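Local coordinates for protein Myo-inositol dehydrogenase (Corynebacterium glutamicum, PDB 3EUW) that probably oxidises myo-inositol at its C2 hydroxyl with NAD+ as hydride acceptor, working as a tetrameric Gfo/Idh/MocA family oxidoreductase, at residues K96-D101 against P305-G310; Q141-L146 against G248-D253; I176-M181 against I227-H232; F184-I189 against K221-N226; V190-T195 against A317-E322. All blocks are in the same frame, centred on the assembly; numbering follows the deposited sequence.

Contact 1. Residues K96-D101 against P305-G310; sequences KPIDLD and PNFEDG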
# COMPACT_ATOMS: atom_id res chain seq x y z
N LYS A 96 -0.98 9.32 -32.62
CA LYS A 96 0.38 9.82 -32.79
C LYS A 96 1.17 8.85 -33.69
O LYS A 96 0.87 7.66 -33.74
CB LYS A 96 1.03 9.97 -31.41
CG LYS A 96 2.35 9.24 -31.17
CD LYS A 96 2.21 7.74 -30.98
CE LYS A 96 3.56 7.14 -30.65
NZ LYS A 96 3.69 5.70 -30.94
N PRO A 97 2.14 9.36 -34.47
CA PRO A 97 2.57 10.75 -34.58
C PRO A 97 1.97 11.32 -35.87
O PRO A 97 1.27 10.62 -36.59
CB PRO A 97 4.07 10.63 -34.67
CG PRO A 97 4.19 9.45 -35.62
CD PRO A 97 3.10 8.47 -35.16
N ILE A 98 2.24 12.59 -36.16
CA ILE A 98 1.73 13.17 -37.39
C ILE A 98 2.45 12.43 -38.49
O ILE A 98 1.86 12.07 -39.52
CB ILE A 98 2.05 14.68 -37.47
CG1 ILE A 98 1.29 15.43 -36.36
CG2 ILE A 98 1.67 15.21 -38.84
CD1 ILE A 98 1.66 16.89 -36.25
N ASP A 99 3.73 12.19 -38.25
CA ASP A 99 4.60 11.46 -39.16
C ASP A 99 5.92 11.26 -38.41
O ASP A 99 6.17 11.94 -37.42
CB ASP A 99 4.86 12.27 -40.44
CG ASP A 99 5.42 11.42 -41.57
OD1 ASP A 99 4.63 10.72 -42.25
OD2 ASP A 99 6.65 11.43 -41.78
N LEU A 100 6.75 10.33 -38.87
CA LEU A 100 8.03 10.09 -38.21
C LEU A 100 9.08 11.05 -38.70
O LEU A 100 10.09 11.29 -38.02
CB LEU A 100 8.51 8.66 -38.46
CG LEU A 100 7.63 7.59 -37.83
CD1 LEU A 100 8.10 6.22 -38.27
CD2 LEU A 100 7.69 7.73 -36.31
N ASP A 101 8.84 11.61 -39.89
CA ASP A 101 9.76 12.55 -40.53
C ASP A 101 9.36 13.98 -40.25
O ASP A 101 8.36 14.47 -40.79
CB ASP A 101 9.76 12.31 -42.05
CG ASP A 101 10.87 13.07 -42.76
OD1 ASP A 101 11.27 14.16 -42.29
OD2 ASP A 101 11.34 12.57 -43.80
N PRO A 305 -4.92 17.65 -26.91
CA PRO A 305 -3.69 18.09 -27.58
C PRO A 305 -3.96 18.55 -29.02
O PRO A 305 -4.82 17.99 -29.70
CB PRO A 305 -2.81 16.84 -27.56
CG PRO A 305 -3.31 16.08 -26.38
CD PRO A 305 -4.80 16.24 -26.51
N ASN A 306 -3.21 19.55 -29.46
CA ASN A 306 -3.36 20.07 -30.81
C ASN A 306 -2.24 19.62 -31.76
O ASN A 306 -1.32 18.90 -31.38
CB ASN A 306 -3.41 21.61 -30.80
CG ASN A 306 -2.14 22.24 -30.27
OD1 ASN A 306 -1.03 21.81 -30.59
ND2 ASN A 306 -2.30 23.28 -29.46
N PHE A 307 -2.34 20.09 -33.00
CA PHE A 307 -1.37 19.77 -34.03
C PHE A 307 0.04 20.10 -33.54
O PHE A 307 0.97 19.31 -33.68
CB PHE A 307 -1.68 20.57 -35.30
CG PHE A 307 -0.84 20.20 -36.48
CD1 PHE A 307 -1.24 19.19 -37.35
CD2 PHE A 307 0.36 20.87 -36.74
CE1 PHE A 307 -0.46 18.85 -38.46
CE2 PHE A 307 1.14 20.54 -37.84
CZ PHE A 307 0.73 19.53 -38.71
N GLU A 308 0.18 21.29 -32.97
CA GLU A 308 1.46 21.78 -32.47
C GLU A 308 2.07 20.85 -31.42
O GLU A 308 3.28 20.67 -31.39
CB GLU A 308 1.29 23.18 -31.89
CG GLU A 308 2.55 24.01 -31.90
CD GLU A 308 3.18 24.08 -33.28
OE1 GLU A 308 2.46 24.38 -34.26
OE2 GLU A 308 4.40 23.84 -33.39
N ASP A 309 1.24 20.26 -30.57
CA ASP A 309 1.77 19.34 -29.56
C ASP A 309 2.37 18.13 -30.26
O ASP A 309 3.31 17.52 -29.75
CB ASP A 309 0.66 18.89 -28.60
CG ASP A 309 0.09 20.03 -27.78
OD1 ASP A 309 0.88 20.81 -27.20
OD2 ASP A 309 -1.15 20.14 -27.70
N GLY A 310 1.82 17.80 -31.42
CA GLY A 310 2.33 16.67 -32.18
C GLY A 310 3.67 16.99 -32.82
O GLY A 310 4.55 16.13 -32.92
O HOH W 1 4.17 14.09 -34.60

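Contact 2. Residues Q141-L146 against G248-D253; sequences QEIGNL and GMLAAD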
# COMPACT_ATOMS: atom_id res chain seq x y z
N GLN A 141 -2.02 24.44 -7.61
CA GLN A 141 -1.06 24.74 -6.54
C GLN A 141 -1.07 23.79 -5.34
O GLN A 141 -0.44 24.08 -4.33
CB GLN A 141 -1.28 26.17 -6.02
CG GLN A 141 -1.11 27.26 -7.07
CD GLN A 141 0.30 27.35 -7.59
OE1 GLN A 141 1.26 27.42 -6.81
NE2 GLN A 141 0.45 27.36 -8.91
N GLU A 142 -1.76 22.66 -5.44
CA GLU A 142 -1.82 21.74 -4.31
C GLU A 142 -0.46 21.34 -3.75
O GLU A 142 -0.35 21.08 -2.56
CB GLU A 142 -2.63 20.48 -4.68
CG GLU A 142 -3.14 19.75 -3.45
CD GLU A 142 -4.16 18.68 -3.77
OE1 GLU A 142 -4.87 18.80 -4.78
OE2 GLU A 142 -4.26 17.72 -2.98
N ILE A 143 0.57 21.29 -4.58
CA ILE A 143 1.89 20.93 -4.06
C ILE A 143 2.94 22.02 -4.32
O ILE A 143 4.14 21.73 -4.32
CB ILE A 143 2.43 19.61 -4.67
CG1 ILE A 143 2.47 19.71 -6.19
CG2 ILE A 143 1.58 18.45 -4.21
CD1 ILE A 143 3.25 18.60 -6.85
N GLY A 144 2.47 23.25 -4.53
CA GLY A 144 3.37 24.36 -4.78
C GLY A 144 3.92 24.39 -6.19
O GLY A 144 3.30 23.88 -7.11
N ASN A 145 5.10 24.99 -6.35
CA ASN A 145 5.72 25.07 -7.67
C ASN A 145 6.29 23.70 -8.04
O ASN A 145 6.99 23.07 -7.24
CB ASN A 145 6.87 26.08 -7.67
CG ASN A 145 6.52 27.36 -6.93
OD1 ASN A 145 5.52 28.01 -7.21
ND2 ASN A 145 7.36 27.73 -5.97
N LEU A 146 5.97 23.25 -9.25
CA LEU A 146 6.46 21.98 -9.76
C LEU A 146 7.97 22.09 -9.98
O LEU A 146 8.45 23.01 -10.65
CB LEU A 146 5.75 21.66 -11.08
CG LEU A 146 6.15 20.37 -11.81
CD1 LEU A 146 5.88 19.18 -10.91
CD2 LEU A 146 5.38 20.25 -13.12
N GLY A 248 5.03 19.46 -1.68
CA GLY A 248 4.57 18.08 -1.65
C GLY A 248 4.78 17.32 -2.93
O GLY A 248 5.38 17.83 -3.88
N MSE A 249 4.31 16.08 -2.96
CA MSE A 249 4.43 15.25 -4.14
C MSE A 249 3.12 14.55 -4.42
O MSE A 249 2.38 14.19 -3.51
CB MSE A 249 5.52 14.18 -3.97
CG MSE A 249 5.31 12.93 -4.88
SE MSE A 249 6.75 11.69 -4.65
CE MSE A 249 6.34 10.92 -2.90
N LEU A 250 2.86 14.35 -5.71
CA LEU A 250 1.67 13.65 -6.17
C LEU A 250 2.21 12.56 -7.08
O LEU A 250 2.96 12.84 -8.00
CB LEU A 250 0.77 14.60 -6.96
CG LEU A 250 -0.01 15.61 -6.11
CD1 LEU A 250 -0.70 16.61 -6.99
CD2 LEU A 250 -1.03 14.87 -5.24
N ALA A 251 1.85 11.32 -6.81
CA ALA A 251 2.32 10.23 -7.64
C ALA A 251 1.16 9.31 -7.96
O ALA A 251 0.22 9.21 -7.17
CB ALA A 251 3.44 9.46 -6.92
N ALA A 252 1.24 8.66 -9.11
CA ALA A 252 0.22 7.73 -9.56
C ALA A 252 0.80 6.33 -9.62
O ALA A 252 1.85 6.11 -10.21
CB ALA A 252 -0.32 8.13 -10.93
N ASP A 253 0.10 5.38 -9.00
CA ASP A 253 0.51 3.99 -8.98
C ASP A 253 0.01 3.33 -10.25
O ASP A 253 -0.72 3.94 -11.03
CB ASP A 253 -0.11 3.23 -7.79
CG ASP A 253 0.41 3.70 -6.44
OD1 ASP A 253 1.65 3.81 -6.27
OD2 ASP A 253 -0.43 3.93 -5.54

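Contact 3. Residues I176-M181 against I227-H232; sequences IHDLDM and IVNSRH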
# COMPACT_ATOMS: atom_id res chain seq x y z
N ILE A 176 8.08 9.26 -27.03
CA ILE A 176 7.25 10.36 -27.51
C ILE A 176 6.02 10.57 -26.61
O ILE A 176 5.64 11.71 -26.35
CB ILE A 176 6.82 10.15 -29.00
CG1 ILE A 176 6.31 11.47 -29.59
CG2 ILE A 176 5.74 9.10 -29.10
CD1 ILE A 176 6.09 11.42 -31.10
N HIS A 177 5.40 9.49 -26.15
CA HIS A 177 4.24 9.66 -25.27
C HIS A 177 4.66 10.34 -23.95
O HIS A 177 3.94 11.19 -23.42
CB HIS A 177 3.57 8.31 -24.97
CG HIS A 177 2.58 7.87 -26.00
ND1 HIS A 177 2.83 6.87 -26.91
CD2 HIS A 177 1.30 8.27 -26.23
CE1 HIS A 177 1.76 6.66 -27.65
NE2 HIS A 177 0.82 7.50 -27.26
N ASP A 178 5.81 9.95 -23.42
CA ASP A 178 6.30 10.53 -22.18
C ASP A 178 6.75 11.98 -22.39
O ASP A 178 6.66 12.80 -21.48
CB ASP A 178 7.48 9.72 -21.65
CG ASP A 178 7.13 8.26 -21.41
OD1 ASP A 178 6.18 7.99 -20.64
OD2 ASP A 178 7.81 7.39 -21.97
N LEU A 179 7.25 12.28 -23.57
CA LEU A 179 7.69 13.63 -23.89
C LEU A 179 6.48 14.56 -23.94
O LEU A 179 6.56 15.72 -23.54
CB LEU A 179 8.43 13.65 -25.22
CG LEU A 179 9.77 12.92 -25.12
CD1 LEU A 179 10.33 12.72 -26.52
CD2 LEU A 179 10.75 13.73 -24.23
N ASP A 180 5.36 14.05 -24.42
CA ASP A 180 4.15 14.86 -24.49
C ASP A 180 3.59 15.05 -23.08
O ASP A 180 3.13 16.14 -22.73
CB ASP A 180 3.08 14.23 -25.37
CG ASP A 180 1.78 15.03 -25.35
OD1 ASP A 180 1.76 16.11 -25.98
OD2 ASP A 180 0.80 14.60 -24.70
N MSE A 181 3.62 13.99 -22.28
CA MSE A 181 3.11 14.06 -20.92
C MSE A 181 3.93 15.13 -20.19
O MSE A 181 3.41 15.92 -19.40
CB MSE A 181 3.27 12.70 -20.24
CG MSE A 181 3.01 12.69 -18.74
SE MSE A 181 1.12 13.00 -18.48
CE MSE A 181 0.29 11.50 -19.39
N ILE A 227 12.66 11.01 -17.48
CA ILE A 227 11.92 9.90 -18.05
C ILE A 227 12.74 8.63 -18.16
O ILE A 227 13.86 8.65 -18.69
CB ILE A 227 11.41 10.28 -19.47
CG1 ILE A 227 10.55 11.54 -19.39
CG2 ILE A 227 10.61 9.13 -20.06
CD1 ILE A 227 10.17 12.11 -20.76
N VAL A 228 12.18 7.53 -17.66
CA VAL A 228 12.81 6.22 -17.70
C VAL A 228 11.98 5.24 -18.55
O VAL A 228 10.79 5.02 -18.28
CB VAL A 228 12.99 5.63 -16.27
CG1 VAL A 228 13.65 4.25 -16.35
CG2 VAL A 228 13.85 6.57 -15.40
N ASN A 229 12.60 4.67 -19.57
CA ASN A 229 11.92 3.73 -20.45
C ASN A 229 12.66 2.39 -20.54
O ASN A 229 13.89 2.33 -20.38
CB ASN A 229 11.84 4.27 -21.88
CG ASN A 229 10.81 5.37 -22.06
OD1 ASN A 229 9.92 5.60 -21.22
ND2 ASN A 229 10.91 6.05 -23.19
N SER A 230 11.91 1.33 -20.79
CA SER A 230 12.47 0.00 -21.01
C SER A 230 11.53 -0.71 -21.94
O SER A 230 10.33 -0.51 -21.86
CB SER A 230 12.60 -0.83 -19.74
OG SER A 230 13.05 -2.11 -20.12
N ARG A 231 12.08 -1.55 -22.81
CA ARG A 231 11.28 -2.26 -23.77
C ARG A 231 10.70 -3.60 -23.30
O ARG A 231 10.08 -4.31 -24.08
CB ARG A 231 12.08 -2.43 -25.07
CG ARG A 231 12.07 -1.19 -25.97
CD ARG A 231 10.65 -0.87 -26.46
NE ARG A 231 10.65 -0.01 -27.64
CZ ARG A 231 9.57 0.55 -28.19
NH1 ARG A 231 8.37 0.33 -27.68
NH2 ARG A 231 9.69 1.33 -29.25
N HIS A 232 10.93 -3.96 -22.04
CA HIS A 232 10.31 -5.16 -21.47
C HIS A 232 10.03 -4.96 -19.99
O HIS A 232 10.62 -4.08 -19.35
CB HIS A 232 11.12 -6.45 -21.72
CG HIS A 232 12.42 -6.54 -20.97
ND1 HIS A 232 13.25 -7.63 -21.07
CD2 HIS A 232 13.01 -5.68 -20.11
CE1 HIS A 232 14.30 -7.45 -20.29
NE2 HIS A 232 14.18 -6.27 -19.70

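Contact 4. Residues F184-I189 against K221-N226; sequences FFVPNI and KGELIN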
# COMPACT_ATOMS: atom_id res chain seq x y z
N PHE A 184 2.71 18.45 -21.02
CA PHE A 184 1.39 18.62 -20.43
C PHE A 184 1.59 19.34 -19.10
O PHE A 184 0.76 20.17 -18.70
CB PHE A 184 0.74 17.25 -20.22
CG PHE A 184 -0.68 17.29 -19.71
CD1 PHE A 184 -1.49 18.41 -19.92
CD2 PHE A 184 -1.24 16.17 -19.09
CE1 PHE A 184 -2.83 18.40 -19.53
CE2 PHE A 184 -2.59 16.15 -18.71
CZ PHE A 184 -3.38 17.27 -18.93
N PHE A 185 2.70 19.04 -18.44
CA PHE A 185 3.04 19.63 -17.16
C PHE A 185 3.90 20.88 -17.29
O PHE A 185 3.66 21.87 -16.60
CB PHE A 185 3.77 18.61 -16.27
CG PHE A 185 2.85 17.67 -15.52
CD1 PHE A 185 2.42 17.96 -14.24
CD2 PHE A 185 2.37 16.52 -16.14
CE1 PHE A 185 1.52 17.11 -13.58
CE2 PHE A 185 1.48 15.67 -15.49
CZ PHE A 185 1.06 15.97 -14.21
N VAL A 186 4.89 20.82 -18.17
CA VAL A 186 5.81 21.93 -18.39
C VAL A 186 5.92 22.14 -19.90
O VAL A 186 6.79 21.56 -20.55
CB VAL A 186 7.20 21.61 -17.82
CG1 VAL A 186 8.13 22.80 -17.98
CG2 VAL A 186 7.08 21.21 -16.34
N PRO A 187 5.05 22.99 -20.46
CA PRO A 187 4.98 23.32 -21.89
C PRO A 187 6.29 23.78 -22.50
O PRO A 187 6.62 23.42 -23.63
CB PRO A 187 3.91 24.41 -21.95
CG PRO A 187 3.08 24.16 -20.74
CD PRO A 187 4.08 23.80 -19.70
N ASN A 188 7.02 24.59 -21.75
CA ASN A 188 8.27 25.16 -22.23
C ASN A 188 9.54 24.42 -21.84
O ASN A 188 10.09 24.63 -20.76
CB ASN A 188 8.34 26.61 -21.76
CG ASN A 188 7.05 27.37 -22.04
OD1 ASN A 188 6.67 28.29 -21.31
ND2 ASN A 188 6.37 26.99 -23.12
N ILE A 189 10.01 23.58 -22.75
CA ILE A 189 11.23 22.81 -22.54
C ILE A 189 12.36 23.52 -23.30
O ILE A 189 12.18 23.90 -24.46
CB ILE A 189 11.09 21.37 -23.07
CG1 ILE A 189 9.88 20.68 -22.42
CG2 ILE A 189 12.38 20.60 -22.83
CD1 ILE A 189 9.96 20.54 -20.91
N LYS A 221 11.90 27.20 -16.31
CA LYS A 221 12.06 27.74 -14.96
C LYS A 221 12.92 26.86 -14.05
O LYS A 221 12.85 26.97 -12.84
CB LYS A 221 10.69 27.97 -14.32
CG LYS A 221 9.82 28.99 -15.06
CD LYS A 221 8.47 29.18 -14.38
CE LYS A 221 7.63 30.19 -15.15
NZ LYS A 221 6.36 30.56 -14.44
N GLY A 222 13.73 25.98 -14.64
CA GLY A 222 14.57 25.12 -13.83
C GLY A 222 13.93 23.78 -13.48
O GLY A 222 14.51 23.01 -12.72
N GLU A 223 12.74 23.51 -14.00
CA GLU A 223 12.10 22.24 -13.72
C GLU A 223 12.92 21.13 -14.38
O GLU A 223 13.50 21.34 -15.45
CB GLU A 223 10.67 22.19 -14.28
CG GLU A 223 9.78 23.33 -13.83
CD GLU A 223 9.70 24.44 -14.86
OE1 GLU A 223 10.72 24.70 -15.55
OE2 GLU A 223 8.63 25.07 -14.97
N LEU A 224 12.97 19.97 -13.74
CA LEU A 224 13.70 18.83 -14.28
C LEU A 224 12.71 17.70 -14.52
O LEU A 224 12.06 17.23 -13.58
CB LEU A 224 14.81 18.36 -13.33
CG LEU A 224 15.96 19.36 -13.15
CD1 LEU A 224 16.99 18.80 -12.16
CD2 LEU A 224 16.63 19.65 -14.51
N ILE A 225 12.58 17.29 -15.77
CA ILE A 225 11.68 16.20 -16.11
C ILE A 225 12.58 15.00 -16.41
O ILE A 225 13.44 15.06 -17.29
CB ILE A 225 10.83 16.53 -17.35
CG1 ILE A 225 9.93 17.75 -17.08
CG2 ILE A 225 9.95 15.34 -17.67
CD1 ILE A 225 10.64 19.07 -17.20
N ASN A 226 12.38 13.91 -15.68
CA ASN A 226 13.20 12.72 -15.84
C ASN A 226 12.35 11.53 -16.29
O ASN A 226 11.43 11.09 -15.60
CB ASN A 226 13.91 12.43 -14.51
CG ASN A 226 14.90 11.29 -14.60
OD1 ASN A 226 15.83 11.31 -15.40
ND2 ASN A 226 14.69 10.29 -13.77

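Contact 5. Residues V190-T195 against A317-E322; sequences VEVTAT and ANACLE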
# COMPACT_ATOMS: atom_id res chain seq x y z
N VAL A 190 13.50 23.71 -22.66
CA VAL A 190 14.60 24.39 -23.32
C VAL A 190 15.78 23.49 -23.68
O VAL A 190 16.42 23.70 -24.70
CB VAL A 190 15.10 25.59 -22.48
CG1 VAL A 190 14.00 26.62 -22.33
CG2 VAL A 190 15.55 25.13 -21.10
N GLU A 191 16.06 22.48 -22.84
CA GLU A 191 17.17 21.57 -23.10
C GLU A 191 16.77 20.10 -23.03
O GLU A 191 15.84 19.73 -22.31
CB GLU A 191 18.32 21.82 -22.12
CG GLU A 191 18.85 23.25 -22.11
CD GLU A 191 20.13 23.41 -21.32
OE1 GLU A 191 20.32 22.69 -20.31
OE2 GLU A 191 20.96 24.27 -21.69
N VAL A 192 17.49 19.27 -23.78
CA VAL A 192 17.21 17.85 -23.82
C VAL A 192 18.46 17.00 -23.68
O VAL A 192 19.45 17.19 -24.39
CB VAL A 192 16.51 17.48 -25.14
CG1 VAL A 192 16.36 15.98 -25.25
CG2 VAL A 192 15.15 18.16 -25.21
N THR A 193 18.42 16.06 -22.75
CA THR A 193 19.54 15.15 -22.51
C THR A 193 19.00 13.72 -22.54
O THR A 193 17.99 13.43 -21.91
CB THR A 193 20.20 15.43 -21.16
OG1 THR A 193 20.50 16.83 -21.07
CG2 THR A 193 21.51 14.67 -21.03
N ALA A 194 19.67 12.84 -23.27
CA ALA A 194 19.21 11.46 -23.35
C ALA A 194 20.35 10.47 -23.39
O ALA A 194 21.40 10.74 -23.97
CB ALA A 194 18.31 11.27 -24.58
N THR A 195 20.12 9.30 -22.78
CA THR A 195 21.11 8.24 -22.73
C THR A 195 20.45 6.93 -23.15
O THR A 195 19.42 6.54 -22.60
CB THR A 195 21.64 8.09 -21.30
OG1 THR A 195 22.10 9.36 -20.84
CG2 THR A 195 22.79 7.09 -21.25
N ALA A 317 11.56 14.25 -29.40
CA ALA A 317 12.06 12.89 -29.61
C ALA A 317 13.32 12.96 -30.49
O ALA A 317 14.29 12.25 -30.24
CB ALA A 317 10.99 12.02 -30.26
N ASN A 318 13.31 13.82 -31.51
CA ASN A 318 14.49 13.92 -32.37
C ASN A 318 15.66 14.48 -31.56
O ASN A 318 16.80 14.05 -31.73
CB ASN A 318 14.21 14.81 -33.59
CG ASN A 318 13.29 14.13 -34.60
OD1 ASN A 318 13.20 12.91 -34.63
ND2 ASN A 318 12.63 14.92 -35.44
N ALA A 319 15.37 15.43 -30.67
CA ALA A 319 16.43 16.00 -29.86
C ALA A 319 17.00 14.92 -28.95
O ALA A 319 18.22 14.88 -28.72
CB ALA A 319 15.90 17.17 -29.02
N CYS A 320 16.14 14.03 -28.46
CA CYS A 320 16.56 12.93 -27.59
C CYS A 320 17.53 12.02 -28.31
O CYS A 320 18.61 11.73 -27.80
CB CYS A 320 15.37 12.08 -27.12
SG CYS A 320 14.35 12.80 -25.82
N LEU A 321 17.14 11.56 -29.50
CA LEU A 321 17.97 10.68 -30.30
C LEU A 321 19.33 11.31 -30.57
O LEU A 321 20.36 10.65 -30.45
CB LEU A 321 17.29 10.36 -31.65
CG LEU A 321 18.07 9.45 -32.61
CD1 LEU A 321 18.31 8.11 -31.96
CD2 LEU A 321 17.29 9.27 -33.90
N GLU A 322 19.32 12.59 -30.94
CA GLU A 322 20.57 13.29 -31.22
C GLU A 322 21.46 13.37 -29.98
O GLU A 322 22.68 13.19 -30.07
CB GLU A 322 20.27 14.68 -31.75
CG GLU A 322 21.12 15.09 -32.93
CD GLU A 322 22.30 15.92 -32.51
OE1 GLU A 322 22.09 16.85 -31.71
OE2 GLU A 322 23.42 15.67 -32.98

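Contact 1. Residues K96-D101 against P305-G310
Ile98 sets its CD1 methyl over the centre of one face of the Phe307 ring, joining a loop of the NAD-binding Rossmann domain to the capped N-terminal start of helix 307-326. The loop follows strand 92-94 and carries a cis peptide before Pro97. The apolar part is a CH-pi contact: Ile98 CD1 sits 3.7 Å from the centroid of the Phe307 ring and 13° off the ring normal, with the two side chains crossing at about a right angle. The extended second torsion of Ile98 (chi2 173°) carries CD1 out this far. The same methyl also lies 4.0 Å from Gly310 C, so it touches the ring and, past Phe307 O, the helix backbone. Val105 and Leu121 also touch Ile98.

The polar link is indirect: one water accepts from Ile98 N and donates to Gly310 O, giving two backbone groups a common partner.

Local hydrogen bonds fix both pieces. Asp99 OD2 accepts from Asp101 N in an Asx turn, while Asp101 itself N-caps the following helix. Asn306 and Asp309 make a capping box, and Asp309 OD1 also pairs with Arg183. In that box Asp309 N reaches Asn306 OD1 at 2.7 Å, tilted 20° from the carbonyl plane, and in return Asn306 N meets the anti side of Asp309 OD2 at 2.8 Å.

Contact 2. Residues Q141-L146 against G248-D253
The turn that leads from helix 129-139 into the first strand of the C-terminal domain sheet drops Ile143 onto Gly248 and Leu250, at the start of a strand at the edge of that sheet within this chain. Helix 129-139 ends in a Schellman motif with Gln141 as its C-prime residue, and a type I beta turn follows, closed by Gly144 N on Gln141 O at 3.0 Å. On the turn's side Ile143, its third residue, makes all the close approaches. Its CB rests 3.5 Å from Gly248 O, and CD1 comes to 3.7 Å from that same oxygen. With chi1 at 57°, CG1 takes the crowded position between the backbone N and the carbonyl carbon. CG2 is then turned toward the strand, 3.6 Å from Gly248 C and 3.8 Å from Leu250 CG. The branches of Ile143 and Leu250 cross at a slant, and Val138 of the helix touches both. At Gly248, phi 154° and psi -177° suit a residue without CB, and its bare CA leaves that side to the Ile143 methyl.

Leu250 and its strand neighbours pair antiparallel with a strand of the second subunit, and Glu142 OE2 forms salt bridges with Arg137 and with Lys262 of that subunit. Between the two segments the chemistry is wholly van der Waals, so shape sets the fit; directional bonding comes from next door, where the backbone of Ile143 is paired with Lys247.

Contact 3. Residues I176-M181 against I227-H232
Asp178 sets its CB against the branched side chain of Ile227, with CG2 of Ile227 at 3.6 Å and CD1 of Ile227 at 3.7 Å from that carbon. The isoleucine thus straddles the root of the aspartate, and its CD1 also lies 3.6 Å from Asp178 O. One residue further along the helix, Leu179 comes in at about a right angle, its CD2 3.9 Å from Ile227 CD1. The extended chi2 of Ile227 (172°) is what brings this methyl up to the helix. Here helix 169-185 lies on one face of the large mixed sheet of the C-terminal domain, running nearly antiparallel to strand 227-230 at 162°, with the two axes 9.5 Å apart. Leu179 also packs against Leu316, Ala317 and Cys320 of helix 307-326, which lies beside it on the sheet. The carboxylate of Asp178 is buried: OD1 is hydrogen-bonded to Ser153 on the neighbouring strand, and OD2 of Asp178 lies 2.9 Å from the atom modelled as Asn229 OD1, where the amide may be turned over. The opposite face of the strand belongs to the tetramer, with Val228 packing on Gln148 of the third subunit.

Contact 4. Residues F184-I189 against K221-N226
Val186, the residue where the chain leaves helix 169-185, meets both Glu223 and Ile225 at the start of strand 224-230. The apolar part is a small cluster of methyl groups. Ile189 and Ile225 reach toward each other tip to tip, with Ile189 CD1 4.0 Å from Ile225 CD1. Val186 CG2 joins more loosely, 4.2 Å from Ile225 CD1. Val186 can serve both neighbours because its two methyls diverge: with chi1 at -177°, CG1 goes to the glutamate and CG2 to the isoleucine.

The second kind of contact puts a methyl beside a carboxylate. Val186 CG1 lies 3.8 Å from Glu223 OE2, and the two side chains meet at a slant. Glu223 is bent at chi2 (98°), which folds its acid group back over its own turn. There Lys221 N donates to the syn side of Glu223 OE1 at 2.9 Å, 30° out of the carboxylate plane. This bond helps hold the acid group beside the valine.

The cluster closes the end of the layer between helix 169-185 and the mixed sheet. Leu146 and Leu149 of strand 146-154 border it next to Val186 and Ile225, Leu217 of strand 212-219 touches both isoleucines, and on the other face of strand 224-230 Leu224 packs on Gln212 of the third subunit.

Contact 5. Residues V190-T195 against A317-E322
Ala194 and Cys320 form the tight end of this contact, where strand and helix backbones come within 5.2 Å, CA to CA. Ala194 CB presses to 3.3 Å from Cys320 O, a close approach that the small alanine side chain makes possible, and it lies 4.0 Å from Cys320 CB. Val192, two residues back on the same face of the strand, widens the footing. Its CG1, anti to the backbone N at 174°, slips beside Cys320 with 3.8 Å to SG, while Val192 CB stands 3.9 Å from Ala319 CB. Helix 307-326 thus crosses strand 190-195 on the inner face of the mixed sheet at -52°, with axes only 6.9 Å apart; alanines and a cysteine at the crossing suit so short a spacing in this helix-covered sheet of the C-terminal domain. Val215 and Leu217 of the adjacent strand continue the floor under Cys320 and Val192, and Ser323 OG is hydrogen-bonded to Ala194 N.

The sheet's other face is buried too: Thr193 and Thr195 point away from the helix, and Thr193 packs on Thr193 of the third subunit. The contact is looser toward Val190 and Glu191, which a classic beta bulge sets together opposite Arg218; Glu191 turns away from the helix to form a salt bridge with that arginine. Glu322 is an exposed residue, and its side chain packs on Val330.

From the N terminus, contact 1 closes the longest loop, returning from the Rossmann-domain loop 96-101 to the start of helix 307-326. Inside it, contact 2 joins the turn before strand 146-154 to edge strand 248-252. Contact 3 nests within contact 2, and contact 4 within contact 3; both tie helix 169-185 to strand 224-230, their centres about 15 Å apart. Contact 5 crosses all four, since strand 189-197 lies inside their loops and its partner in helix 307-326 beyond them. That helix therefore spans contacts 1 and 5, linking the nucleotide domain to the mixed sheet. Leu179 bridges contacts 3 and 5, Leu146 contacts 2 and 4, and Lys96 touches Ile176 between contacts 1 and 3.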